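PDB 6HXI: succinyl-CoA ligase (ADP-forming) subunit alpha from Methanosaeta concilii, which binds coenzyme A and joins, in one chain, a CoA-ligase family region to a mainly helical region of the citrate synthase family. Local coordinates for residues D214-Y219 and K226-L231; S441-I446 and G579-L584; F461-E466 and E472-E477; R27-D32 and P40-I45. One frame throughout, in Å; residues are numbered along the deposited sequence.

Contact 1: residues D214-Y219 and K226-L231; sequences DHILRY and KMIACL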
loop_
_atom_site.group_PDB
_atom_site.type_symbol
_atom_site.label_atom_id
_atom_site.label_comp_id
_atom_site.label_asym_id
_atom_site.label_seq_id
_atom_site.Cartn_x
_atom_site.Cartn_y
_atom_site.Cartn_z
ATOM N N ASP B 214 -58.387 -4.917 31.020
ATOM C CA ASP B 214 -57.285 -4.300 31.773
ATOM C C ASP B 214 -57.171 -2.821 31.379
ATOM O O ASP B 214 -57.234 -1.943 32.256
ATOM C CB ASP B 214 -55.950 -5.038 31.508
ATOM C CG ASP B 214 -55.951 -6.537 31.774
ATOM O OD1 ASP B 214 -57.026 -7.084 32.122
ATOM O OD2 ASP B 214 -54.876 -7.169 31.625
ATOM N N HIS B 215 -57.093 -2.564 30.038
ATOM C CA HIS B 215 -57.006 -1.239 29.442
ATOM C C HIS B 215 -58.292 -0.463 29.601
ATOM O O HIS B 215 -58.200 0.704 29.948
ATOM C CB HIS B 215 -56.528 -1.300 27.989
ATOM C CG HIS B 215 -55.267 -2.110 27.841
ATOM N ND1 HIS B 215 -54.038 -1.608 28.230
ATOM C CD2 HIS B 215 -55.104 -3.387 27.434
ATOM C CE1 HIS B 215 -53.164 -2.580 28.030
ATOM N NE2 HIS B 215 -53.753 -3.668 27.542
ATOM N N ILE B 216 -59.485 -1.107 29.433
ATOM C CA ILE B 216 -60.788 -0.442 29.601
ATOM C C ILE B 216 -60.941 0.103 31.033
ATOM O O ILE B 216 -61.445 1.224 31.216
ATOM C CB ILE B 216 -61.999 -1.314 29.141
ATOM C CG1 ILE B 216 -61.981 -1.492 27.609
ATOM C CG2 ILE B 216 -63.344 -0.698 29.597
ATOM C CD1 ILE B 216 -63.003 -2.472 27.008
ATOM N N LEU B 217 -60.458 -0.673 32.032
ATOM C CA LEU B 217 -60.500 -0.283 33.449
ATOM C C LEU B 217 -59.605 0.906 33.741
ATOM O O LEU B 217 -59.962 1.720 34.582
ATOM C CB LEU B 217 -60.194 -1.453 34.400
ATOM C CG LEU B 217 -61.249 -2.543 34.496
ATOM C CD1 LEU B 217 -60.802 -3.635 35.448
ATOM C CD2 LEU B 217 -62.596 -1.984 34.924
ATOM N N ARG B 218 -58.468 1.028 33.030
ATOM C CA ARG B 218 -57.577 2.177 33.157
ATOM C C ARG B 218 -58.268 3.425 32.584
ATOM O O ARG B 218 -58.128 4.501 33.157
ATOM C CB ARG B 218 -56.266 1.963 32.403
ATOM C CG ARG B 218 -55.265 1.020 33.044
ATOM C CD ARG B 218 -53.908 1.095 32.354
ATOM N NE ARG B 218 -53.979 0.866 30.905
ATOM C CZ ARG B 218 -53.968 1.826 29.985
ATOM N NH1 ARG B 218 -53.921 3.100 30.346
ATOM N NH2 ARG B 218 -54.043 1.521 28.699
ATOM N N TYR B 219 -58.985 3.293 31.446
ATOM C CA TYR B 219 -59.695 4.409 30.824
ATOM C C TYR B 219 -60.808 4.917 31.733
ATOM O O TYR B 219 -61.088 6.116 31.728
ATOM C CB TYR B 219 -60.286 4.009 29.462
ATOM C CG TYR B 219 -59.308 3.451 28.450
ATOM C CD1 TYR B 219 -57.953 3.785 28.496
ATOM C CD2 TYR B 219 -59.743 2.644 27.403
ATOM C CE1 TYR B 219 -57.054 3.284 27.559
ATOM C CE2 TYR B 219 -58.850 2.145 26.453
ATOM C CZ TYR B 219 -57.510 2.479 26.527
ATOM O OH TYR B 219 -56.636 1.990 25.588
ATOM N N LYS B 226 -63.512 10.522 28.566
ATOM C CA LYS B 226 -64.958 10.629 28.806
ATOM C C LYS B 226 -65.721 9.579 27.963
ATOM O O LYS B 226 -66.916 9.372 28.154
ATOM C CB LYS B 226 -65.459 12.046 28.435
ATOM C CG LYS B 226 -64.524 13.201 28.794
ATOM C CD LYS B 226 -64.482 13.511 30.283
ATOM C CE LYS B 226 -63.614 14.702 30.577
ATOM N NZ LYS B 226 -63.412 14.863 32.034
ATOM N N MET B 227 -65.023 8.918 27.034
ATOM C CA MET B 227 -65.629 7.978 26.099
ATOM C C MET B 227 -64.744 6.748 25.901
ATOM O O MET B 227 -63.530 6.897 25.727
ATOM C CB MET B 227 -65.744 8.728 24.772
ATOM C CG MET B 227 -66.940 8.415 23.982
ATOM S SD MET B 227 -66.831 9.397 22.474
ATOM C CE MET B 227 -67.180 8.160 21.315
ATOM N N ILE B 228 -65.342 5.534 25.906
ATOM C CA ILE B 228 -64.589 4.288 25.659
ATOM C C ILE B 228 -65.086 3.633 24.355
ATOM O O ILE B 228 -66.273 3.659 24.060
ATOM C CB ILE B 228 -64.528 3.302 26.869
ATOM C CG1 ILE B 228 -64.213 4.046 28.205
ATOM C CG2 ILE B 228 -63.498 2.172 26.612
ATOM C CD1 ILE B 228 -64.476 3.256 29.512
ATOM N N ALA B 229 -64.171 3.140 23.532
ATOM C CA ALA B 229 -64.525 2.498 22.267
ATOM C C ALA B 229 -63.712 1.230 22.112
ATOM O O ALA B 229 -62.508 1.256 22.355
ATOM C CB ALA B 229 -64.250 3.442 21.105
ATOM N N CYS B 230 -64.350 0.110 21.740
ATOM C CA CYS B 230 -63.563 -1.098 21.509
ATOM C C CYS B 230 -64.028 -1.903 20.313
ATOM O O CYS B 230 -65.169 -1.809 19.886
ATOM C CB CYS B 230 -63.424 -1.963 22.754
ATOM S SG CYS B 230 -64.936 -2.777 23.260
ATOM N N LEU B 231 -63.096 -2.640 19.740
ATOM C CA LEU B 231 -63.314 -3.472 18.571
ATOM C C LEU B 231 -62.720 -4.848 18.853
ATOM O O LEU B 231 -61.511 -4.981 18.960
ATOM C CB LEU B 231 -62.634 -2.811 17.358
ATOM C CG LEU B 231 -62.907 -3.390 15.974
ATOM C CD1 LEU B 231 -64.347 -3.159 15.547
ATOM C CD2 LEU B 231 -61.929 -2.794 14.941
#

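Contact 2: residues S441-I446 and G579-L584; sequences SGLLTI and GRSIGL. With ACT (acetate ion), chain L.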
loop_
_atom_site.group_PDB
_atom_site.type_symbol
_atom_site.label_atom_id
_atom_site.label_comp_id
_atom_site.label_asym_id
_atom_site.label_seq_id
_atom_site.Cartn_x
_atom_site.Cartn_y
_atom_site.Cartn_z
ATOM N N SER B 441 3.108 -4.187 0.245
ATOM C CA SER B 441 4.512 -3.748 0.447
ATOM C C SER B 441 5.347 -4.194 -0.793
ATOM O O SER B 441 6.132 -3.404 -1.280
ATOM C CB SER B 441 5.116 -4.359 1.709
ATOM O OG SER B 441 6.331 -3.674 2.002
ATOM N N GLY B 442 5.141 -5.443 -1.275
ATOM C CA GLY B 442 5.791 -6.016 -2.458
ATOM C C GLY B 442 5.312 -5.384 -3.758
ATOM O O GLY B 442 6.115 -4.967 -4.597
ATOM N N LEU B 443 4.012 -5.217 -3.911
ATOM C CA LEU B 443 3.442 -4.639 -5.151
ATOM C C LEU B 443 3.854 -3.212 -5.417
ATOM O O LEU B 443 3.917 -2.800 -6.571
ATOM C CB LEU B 443 1.904 -4.756 -5.148
ATOM C CG LEU B 443 1.289 -6.123 -5.291
ATOM C CD1 LEU B 443 -0.194 -6.040 -5.162
ATOM C CD2 LEU B 443 1.544 -6.712 -6.631
ATOM N N LEU B 444 4.111 -2.430 -4.353
ATOM C CA LEU B 444 4.480 -1.036 -4.447
ATOM C C LEU B 444 5.907 -0.831 -4.975
ATOM O O LEU B 444 6.294 0.304 -5.196
ATOM C CB LEU B 444 4.261 -0.292 -3.120
ATOM C CG LEU B 444 2.782 -0.020 -2.734
ATOM C CD1 LEU B 444 2.698 0.402 -1.306
ATOM C CD2 LEU B 444 2.095 1.037 -3.695
ATOM N N THR B 445 6.628 -1.922 -5.316
ATOM C CA THR B 445 7.949 -1.779 -5.937
ATOM C C THR B 445 7.776 -1.808 -7.467
ATOM O O THR B 445 8.732 -1.514 -8.179
ATOM C CB THR B 445 8.902 -2.883 -5.499
ATOM O OG1 THR B 445 8.408 -4.136 -6.011
ATOM C CG2 THR B 445 9.088 -2.941 -4.014
ATOM N N ILE B 446 6.597 -2.209 -7.953
ATOM C CA ILE B 446 6.326 -2.394 -9.384
ATOM C C ILE B 446 6.195 -1.052 -10.056
ATOM O O ILE B 446 5.306 -0.248 -9.712
ATOM C CB ILE B 446 5.155 -3.333 -9.695
ATOM C CG1 ILE B 446 5.393 -4.761 -9.201
ATOM C CG2 ILE B 446 4.784 -3.301 -11.217
ATOM C CD1 ILE B 446 4.071 -5.599 -9.163
ATOM N N GLY B 579 -0.262 -11.198 -12.158
ATOM C CA GLY B 579 0.495 -12.438 -12.185
ATOM C C GLY B 579 1.524 -12.547 -11.078
ATOM O O GLY B 579 1.560 -13.550 -10.369
ATOM N N ARG B 580 2.344 -11.506 -10.874
ATOM C CA ARG B 580 3.393 -11.561 -9.840
ATOM C C ARG B 580 2.794 -11.591 -8.400
ATOM O O ARG B 580 3.465 -12.058 -7.494
ATOM C CB ARG B 580 4.450 -10.464 -10.052
ATOM C CG ARG B 580 5.668 -10.482 -9.106
ATOM C CD ARG B 580 6.385 -11.844 -9.059
ATOM N NE ARG B 580 6.757 -12.210 -10.428
ATOM C CZ ARG B 580 7.881 -11.847 -11.015
ATOM N NH1 ARG B 580 8.087 -12.129 -12.292
ATOM N NH2 ARG B 580 8.835 -11.247 -10.316
ATOM N N SER B 581 1.484 -11.296 -8.231
ATOM C CA SER B 581 0.788 -11.385 -6.937
ATOM C C SER B 581 0.780 -12.792 -6.442
ATOM O O SER B 581 0.811 -13.020 -5.249
ATOM C CB SER B 581 -0.659 -10.921 -7.084
ATOM O OG SER B 581 -0.540 -9.511 -7.020
ATOM N N ILE B 582 0.656 -13.724 -7.357
ATOM C CA ILE B 582 0.673 -15.128 -7.062
ATOM C C ILE B 582 1.947 -15.496 -6.333
ATOM O O ILE B 582 1.849 -16.192 -5.343
ATOM C CB ILE B 582 0.527 -15.998 -8.371
ATOM C CG1 ILE B 582 -0.848 -15.766 -9.015
ATOM C CG2 ILE B 582 0.699 -17.483 -8.041
ATOM C CD1 ILE B 582 -1.005 -16.270 -10.497
ATOM N N GLY B 583 3.112 -15.182 -6.904
ATOM C CA GLY B 583 4.385 -15.546 -6.263
ATOM C C GLY B 583 4.629 -14.717 -5.009
ATOM O O GLY B 583 5.198 -15.207 -4.028
ATOM N N LEU B 584 4.121 -13.492 -4.991
ATOM C CA LEU B 584 4.258 -12.603 -3.777
ATOM C C LEU B 584 3.508 -13.217 -2.588
ATOM O O LEU B 584 4.111 -13.438 -1.560
ATOM C CB LEU B 584 3.847 -11.146 -4.031
ATOM C CG LEU B 584 4.872 -10.078 -4.484
ATOM C CD1 LEU B 584 5.917 -10.575 -5.448
ATOM C CD2 LEU B 584 4.158 -8.869 -5.062
HETATM C C ACT L . 11.153 -10.128 -13.050
HETATM O O ACT L . 11.450 -11.091 -13.836
HETATM O OXT ACT L . 10.995 -10.251 -11.810
HETATM C CH3 ACT L . 10.986 -8.693 -13.666
#

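Contact 3: residues F461-E466 and E472-E477; sequences FKRAQE and EQFVGE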
loop_
_atom_site.group_PDB
_atom_site.type_symbol
_atom_site.label_atom_id
_atom_site.label_comp_id
_atom_site.label_asym_id
_atom_site.label_seq_id
_atom_site.Cartn_x
_atom_site.Cartn_y
_atom_site.Cartn_z
ATOM N N PHE B 461 9.176 -0.232 -29.275
ATOM C CA PHE B 461 9.102 -1.053 -30.491
ATOM C C PHE B 461 7.944 -0.608 -31.387
ATOM O O PHE B 461 8.132 -0.509 -32.590
ATOM C CB PHE B 461 9.036 -2.558 -30.170
ATOM C CG PHE B 461 10.375 -3.178 -29.825
ATOM C CD1 PHE B 461 10.937 -3.005 -28.562
ATOM C CD2 PHE B 461 11.098 -3.882 -30.775
ATOM C CE1 PHE B 461 12.183 -3.566 -28.252
ATOM C CE2 PHE B 461 12.343 -4.451 -30.453
ATOM C CZ PHE B 461 12.863 -4.304 -29.196
ATOM N N LYS B 462 6.760 -0.316 -30.809
ATOM C CA LYS B 462 5.589 0.118 -31.590
ATOM C C LYS B 462 5.925 1.411 -32.379
ATOM O O LYS B 462 5.691 1.474 -33.578
ATOM C CB LYS B 462 4.358 0.324 -30.681
ATOM C CG LYS B 462 3.051 0.331 -31.423
ATOM C CD LYS B 462 1.948 1.089 -30.715
ATOM C CE LYS B 462 0.758 1.100 -31.639
ATOM N NZ LYS B 462 0.061 2.410 -31.691
ATOM N N ARG B 463 6.505 2.406 -31.704
ATOM C CA ARG B 463 6.895 3.691 -32.288
ATOM C C ARG B 463 7.894 3.504 -33.447
ATOM O O ARG B 463 7.642 3.989 -34.543
ATOM C CB ARG B 463 7.441 4.628 -31.192
ATOM C CG ARG B 463 7.992 5.954 -31.716
ATOM C CD ARG B 463 8.908 6.648 -30.723
ATOM N NE ARG B 463 10.037 5.809 -30.301
ATOM C CZ ARG B 463 11.187 5.683 -30.959
ATOM N NH1 ARG B 463 11.384 6.333 -32.100
ATOM N NH2 ARG B 463 12.144 4.897 -30.485
ATOM N N ALA B 464 8.964 2.751 -33.241
ATOM C CA ALA B 464 9.957 2.509 -34.277
ATOM C C ALA B 464 9.329 1.916 -35.524
ATOM O O ALA B 464 9.499 2.464 -36.607
ATOM C CB ALA B 464 11.058 1.596 -33.748
ATOM N N GLN B 465 8.563 0.824 -35.362
ATOM C CA GLN B 465 7.907 0.098 -36.429
ATOM C C GLN B 465 6.835 0.935 -37.115
ATOM O O GLN B 465 6.702 0.824 -38.326
ATOM C CB GLN B 465 7.343 -1.206 -35.864
ATOM C CG GLN B 465 6.979 -2.267 -36.903
ATOM C CD GLN B 465 5.505 -2.461 -37.123
ATOM O OE1 GLN B 465 4.651 -2.003 -36.358
ATOM N NE2 GLN B 465 5.179 -3.197 -38.159
ATOM N N GLU B 466 6.111 1.792 -36.367
ATOM C CA GLU B 466 5.047 2.675 -36.897
ATOM C C GLU B 466 5.655 3.788 -37.758
ATOM O O GLU B 466 5.302 3.927 -38.934
ATOM C CB GLU B 466 4.248 3.355 -35.760
ATOM C CG GLU B 466 3.006 2.640 -35.269
ATOM C CD GLU B 466 2.339 3.349 -34.104
ATOM O OE1 GLU B 466 1.092 3.424 -34.093
ATOM O OE2 GLU B 466 3.063 3.856 -33.214
ATOM N N GLU B 472 17.745 -1.352 -38.024
ATOM C CA GLU B 472 19.113 -0.795 -37.928
ATOM C C GLU B 472 19.079 0.646 -37.441
ATOM O O GLU B 472 19.855 0.999 -36.565
ATOM C CB GLU B 472 19.863 -0.874 -39.280
ATOM C CG GLU B 472 19.792 -2.214 -40.009
ATOM C CD GLU B 472 18.488 -2.516 -40.729
ATOM O OE1 GLU B 472 18.129 -1.755 -41.657
ATOM O OE2 GLU B 472 17.825 -3.516 -40.361
ATOM N N GLN B 473 18.138 1.453 -37.971
ATOM C CA GLN B 473 17.932 2.855 -37.600
ATOM C C GLN B 473 17.465 2.990 -36.170
ATOM O O GLN B 473 17.903 3.912 -35.486
ATOM C CB GLN B 473 16.957 3.563 -38.563
ATOM C CG GLN B 473 17.536 3.771 -39.963
ATOM C CD GLN B 473 16.596 4.530 -40.863
ATOM O OE1 GLN B 473 15.534 4.031 -41.257
ATOM N NE2 GLN B 473 16.981 5.753 -41.222
ATOM N N PHE B 474 16.584 2.070 -35.707
ATOM C CA PHE B 474 16.077 2.054 -34.333
ATOM C C PHE B 474 17.218 1.723 -33.380
ATOM O O PHE B 474 17.430 2.452 -32.405
ATOM C CB PHE B 474 14.919 1.040 -34.182
ATOM C CG PHE B 474 14.435 0.754 -32.768
ATOM C CD1 PHE B 474 14.105 1.796 -31.897
ATOM C CD2 PHE B 474 14.221 -0.556 -32.342
ATOM C CE1 PHE B 474 13.576 1.533 -30.630
ATOM C CE2 PHE B 474 13.709 -0.815 -31.070
ATOM C CZ PHE B 474 13.374 0.238 -30.229
ATOM N N VAL B 475 17.982 0.650 -33.690
ATOM C CA VAL B 475 19.150 0.229 -32.899
ATOM C C VAL B 475 20.137 1.409 -32.818
ATOM O O VAL B 475 20.516 1.796 -31.715
ATOM C CB VAL B 475 19.764 -1.099 -33.438
ATOM C CG1 VAL B 475 21.106 -1.434 -32.778
ATOM C CG2 VAL B 475 18.782 -2.255 -33.272
ATOM N N GLY B 476 20.421 2.038 -33.966
ATOM C CA GLY B 476 21.298 3.205 -34.063
ATOM C C GLY B 476 20.829 4.422 -33.279
ATOM O O GLY B 476 21.610 5.006 -32.537
ATOM N N GLU B 477 19.545 4.814 -33.426
ATOM C CA GLU B 477 18.942 5.957 -32.720
ATOM C C GLU B 477 19.050 5.813 -31.183
ATOM O O GLU B 477 19.422 6.764 -30.488
ATOM C CB GLU B 477 17.457 6.134 -33.149
ATOM C CG GLU B 477 16.706 7.212 -32.377
ATOM C CD GLU B 477 15.194 7.147 -32.406
ATOM O OE1 GLU B 477 14.590 6.948 -31.327
ATOM O OE2 GLU B 477 14.610 7.359 -33.492
#

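Contact 4: residues R27-D32 and P40-I45; sequences RMLDFD and PSISAI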
loop_
_atom_site.group_PDB
_atom_site.type_symbol
_atom_site.label_atom_id
_atom_site.label_comp_id
_atom_site.label_asym_id
_atom_site.label_seq_id
_atom_site.Cartn_x
_atom_site.Cartn_y
_atom_site.Cartn_z
ATOM N N ARG B 27 -39.690 6.360 13.476
ATOM C CA ARG B 27 -41.121 6.656 13.613
ATOM C C ARG B 27 -41.420 7.200 15.001
ATOM O O ARG B 27 -42.125 8.207 15.122
ATOM C CB ARG B 27 -41.979 5.412 13.318
ATOM C CG ARG B 27 -41.989 5.057 11.844
ATOM C CD ARG B 27 -43.167 4.227 11.464
ATOM N NE ARG B 27 -43.312 4.196 10.014
ATOM C CZ ARG B 27 -42.961 3.170 9.257
ATOM N NH1 ARG B 27 -43.130 3.218 7.947
ATOM N NH2 ARG B 27 -42.425 2.086 9.804
ATOM N N MET B 28 -40.845 6.562 16.049
ATOM C CA MET B 28 -41.038 7.009 17.427
ATOM C C MET B 28 -40.506 8.440 17.616
ATOM O O MET B 28 -41.231 9.311 18.097
ATOM C CB MET B 28 -40.405 6.029 18.426
ATOM C CG MET B 28 -41.197 4.756 18.564
ATOM S SD MET B 28 -40.452 3.528 19.660
ATOM C CE MET B 28 -40.732 4.286 21.245
ATOM N N LEU B 29 -39.269 8.699 17.151
ATOM C CA LEU B 29 -38.635 10.008 17.252
ATOM C C LEU B 29 -39.406 11.079 16.490
ATOM O O LEU B 29 -39.548 12.202 16.987
ATOM C CB LEU B 29 -37.179 9.953 16.765
ATOM C CG LEU B 29 -36.247 9.112 17.611
ATOM C CD1 LEU B 29 -34.919 8.884 16.893
ATOM C CD2 LEU B 29 -36.024 9.753 18.968
ATOM N N ASP B 30 -39.933 10.721 15.308
ATOM C CA ASP B 30 -40.700 11.640 14.475
ATOM C C ASP B 30 -41.980 12.091 15.190
ATOM O O ASP B 30 -42.348 13.260 15.111
ATOM C CB ASP B 30 -41.015 10.985 13.114
ATOM C CG ASP B 30 -39.910 11.073 12.076
ATOM O OD1 ASP B 30 -38.879 11.719 12.356
ATOM O OD2 ASP B 30 -40.100 10.539 10.964
ATOM N N PHE B 31 -42.627 11.171 15.907
ATOM C CA PHE B 31 -43.844 11.447 16.676
ATOM C C PHE B 31 -43.523 12.381 17.848
ATOM O O PHE B 31 -44.218 13.361 18.044
ATOM C CB PHE B 31 -44.472 10.138 17.181
ATOM C CG PHE B 31 -45.821 10.322 17.837
ATOM C CD1 PHE B 31 -46.912 10.800 17.111
ATOM C CD2 PHE B 31 -46.004 10.023 19.181
ATOM C CE1 PHE B 31 -48.171 10.955 17.718
ATOM C CE2 PHE B 31 -47.262 10.196 19.791
ATOM C CZ PHE B 31 -48.334 10.650 19.051
ATOM N N ASP B 32 -42.424 12.110 18.565
ATOM C CA ASP B 32 -41.966 12.933 19.670
ATOM C C ASP B 32 -41.728 14.359 19.174
ATOM O O ASP B 32 -42.184 15.302 19.803
ATOM C CB ASP B 32 -40.670 12.355 20.273
ATOM C CG ASP B 32 -40.748 10.920 20.748
ATOM O OD1 ASP B 32 -41.864 10.472 21.131
ATOM O OD2 ASP B 32 -39.701 10.244 20.752
ATOM N N PRO B 40 -36.465 12.977 23.430
ATOM C CA PRO B 40 -36.885 11.770 22.701
ATOM C C PRO B 40 -37.480 10.721 23.660
ATOM O O PRO B 40 -37.093 10.652 24.830
ATOM C CB PRO B 40 -35.568 11.263 22.110
ATOM C CG PRO B 40 -34.694 12.468 22.039
ATOM C CD PRO B 40 -35.004 13.184 23.294
ATOM N N SER B 41 -38.424 9.924 23.178
ATOM C CA SER B 41 -39.075 8.885 23.988
ATOM C C SER B 41 -38.200 7.621 24.154
ATOM O O SER B 41 -38.642 6.676 24.797
ATOM C CB SER B 41 -40.396 8.484 23.344
ATOM O OG SER B 41 -40.164 7.925 22.061
ATOM N N ILE B 42 -37.003 7.591 23.532
ATOM C CA ILE B 42 -36.097 6.450 23.529
ATOM C C ILE B 42 -34.808 6.810 24.255
ATOM O O ILE B 42 -34.093 7.709 23.813
ATOM C CB ILE B 42 -35.793 5.978 22.078
ATOM C CG1 ILE B 42 -37.081 5.547 21.331
ATOM C CG2 ILE B 42 -34.701 4.895 22.055
ATOM C CD1 ILE B 42 -36.883 5.371 19.786
ATOM N N SER B 43 -34.502 6.082 25.336
ATOM C CA SER B 43 -33.275 6.259 26.106
ATOM C C SER B 43 -32.158 5.441 25.433
ATOM O O SER B 43 -31.043 5.944 25.291
ATOM C CB SER B 43 -33.480 5.799 27.548
ATOM O OG SER B 43 -34.302 6.695 28.275
ATOM N N ALA B 44 -32.457 4.177 25.011
ATOM C CA ALA B 44 -31.461 3.312 24.366
ATOM C C ALA B 44 -32.079 2.256 23.462
ATOM O O ALA B 44 -33.268 1.934 23.566
ATOM C CB ALA B 44 -30.572 2.627 25.417
ATOM N N ILE B 45 -31.238 1.686 22.603
ATOM C CA ILE B 45 -31.589 0.573 21.737
ATOM C C ILE B 45 -30.897 -0.645 22.327
ATOM O O ILE B 45 -29.770 -0.530 22.814
ATOM C CB ILE B 45 -31.171 0.829 20.277
ATOM C CG1 ILE B 45 -31.844 2.110 19.739
ATOM C CG2 ILE B 45 -31.471 -0.369 19.374
ATOM C CD1 ILE B 45 -30.930 2.925 18.957
#

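Contact 1: residues D214-Y219 and K226-L231
Ile228 lodges against Tyr219 and Ile216, its two branches shared between them. The CG2 methyl of Ile228 meets the rim of the Tyr219 ring in the ring plane, 3.9 Å from Tyr219 CD2, and also lies 4.1 Å from Ile216 CG1. The other branch passes beside Tyr219 CB and ends with Ile228 CD1 at 4.0 Å from Ile216 O. Because chi1 of Ile228 is -45°, CG2 lies anti to the backbone N and CG1 beside it, which spreads the branches over both helix residues. Further along the strand, Ile216 CD1 approaches Cys230 SG to 4.2 Å. His215 O of the same helix lies over one face of the tyrosine ring, 3.3 Å above its plane near the centre, while Tyr219 OH is held by Phe174 O. Arg218 NH2 donates to His215 ND1 at 3.2 Å in an almost straight bond of 167°, close to both group planes. The axes of segments 214-219 and 227-231 run nearly antiparallel, 9.4 Å apart at closest. Helix 212-221 belongs to a crossover from strand 196-201 to strand 227-233, passing strand 172-176, whose Val175 touches both Ile216 and Cys230; on the other side of the sheet, helix 308-322 packs on Met227 and Ala229.

Contact 2: residues S441-I446 and G579-L584
Close to the place where several copies of the protein meet, the C-terminal end of helix 435-443 rests on helix 571-594, and Leu443 and Leu584 carry most of the join. Their methyls touch, Leu443 CD2 to Leu584 CD2 at 3.7 Å, and that Leu584 methyl lies 3.9 Å from Gly442 C, so it reaches the bare backbone of the glycine. Leu443 CD2 also comes within 3.5 Å of Ser581 OG; this hydroxyl bonds to Ala577 O one turn earlier in its own helix, so leucine packs against an occupied polar group. From Leu443 the chain leaves the helix through a type I turn ending at Ile446. Gly442 O takes two donors, Thr445 N at 3.2 Å and Thr445 OG1 at 2.8 Å, the latter almost in line with the carbonyl bond. The end of the Arg580 side chain turns away: bent at chi2 and chi3, it donates from NH2 to an acetate oxygen, OXT, at 2.8 Å and 167°, while its NE is held by Val412 O. The acetate probably comes from the crystallisation liquor. Leu443 also packs on Leu443 of the second subunit, making this apolar helix-end join part of an oligomer interface in the helical, citrate-synthase-like region.

Contact 3: residues F461-E466 and E472-E477
Phe474 enters the contact first along 472-477, its ring meeting Phe461, Ala464 and Arg463. With CG anti to the backbone N (chi1 171°), the ring reaches across to helix 453-466, where Ala464 CB sits over one face, 3.8 Å from the ring centroid, in a CH-pi contact. The rim of Phe474 is turned to the face of Phe461 in a T-shaped pair: the centroids are 5.2 Å apart and the planes stand at 73°, with Phe474 CE2 3.9 Å from Phe461 CE2. Near another part of the same rim lies Arg463 NH2, 3.7 Å from Phe474 CE1. One turn on, Glu477 extends to meet that arginine, which comes from the opposite direction; OE1 and Arg463 NH2 form a salt bridge at 3.3 Å, the carboxylate and guanidinium planes being 33° apart. Both charges have further partners, Glu460 for Arg463 and Lys481 for Glu477. Tyr521 of helix 517-530 packs on Ala464 and Phe474, and a bound coenzyme A lies about 8 Å from the Phe461 side chain. The chemistry is therefore graded: aromatic and methyl groups fill the buried centre, and a shared ionic network lies along the partly exposed margin, where solvent would probably weaken it.

Contact 4: residues R27-D32 and P40-I45
Asp32 and Ser41 meet with one carboxylate oxygen gripped from two directions. Ser41 OG donates to Asp32 OD2 at 2.7 Å through the syn lone pair of that oxygen, whereas Ser41 N donates to the same OD2 at 2.8 Å from well above the carboxylate plane, 61° out of it. The serine hydroxyl can do this because chi1 of 62° sets OG between its own backbone N and carbonyl carbon, so that side chain and amide converge on one acceptor. These bonds tie helix 22-34 to the loop entering strand 42-46, the closing strand of a beta-alpha-beta unit that starts with strand 15-18 in the Rossmann-like sheet; Gln21, just before the helix, lines the coenzyme A pocket. Earlier in the helix the approach is apolar. Met28 and Ile42 stand at about a right angle, Ile42 CD1 pressing on Met28 CB at 3.8 Å and on Met28 SD at 4.0 Å. The thioether then bends at chi3 (72°), bringing CE to 3.8 Å from Ser41 OG. Leu29 runs at a slant past Pro40, its CD2 methyl 3.5 Å from Pro40 CB, and its CG is 4.4 Å from Ile42 CD1. Ala56 and Trp58 of strand 52-58 pack on Leu29 and Pro40 respectively.

Contacts 1 and 4 set a helix against a strand of an alpha/beta sheet or the loop leading into it, yet they use different sheets, and the contact centres are about 26 Å apart. Contact 1 relies on apolar side chains alone, while contact 4 adds a doubly bonded carboxylate. Contacts 2 and 3 lie in the helical region on the opposite side of the chain's centre; helices 435-443 and 453-466 follow each other, and contact 3 is nested within the loop closed by contact 2. All touching residues of contacts 1 and 2 are buried, but other subunits reach only contact 2 of these two. Contact 3 alone has a salt bridge between its segments, at a partly exposed margin.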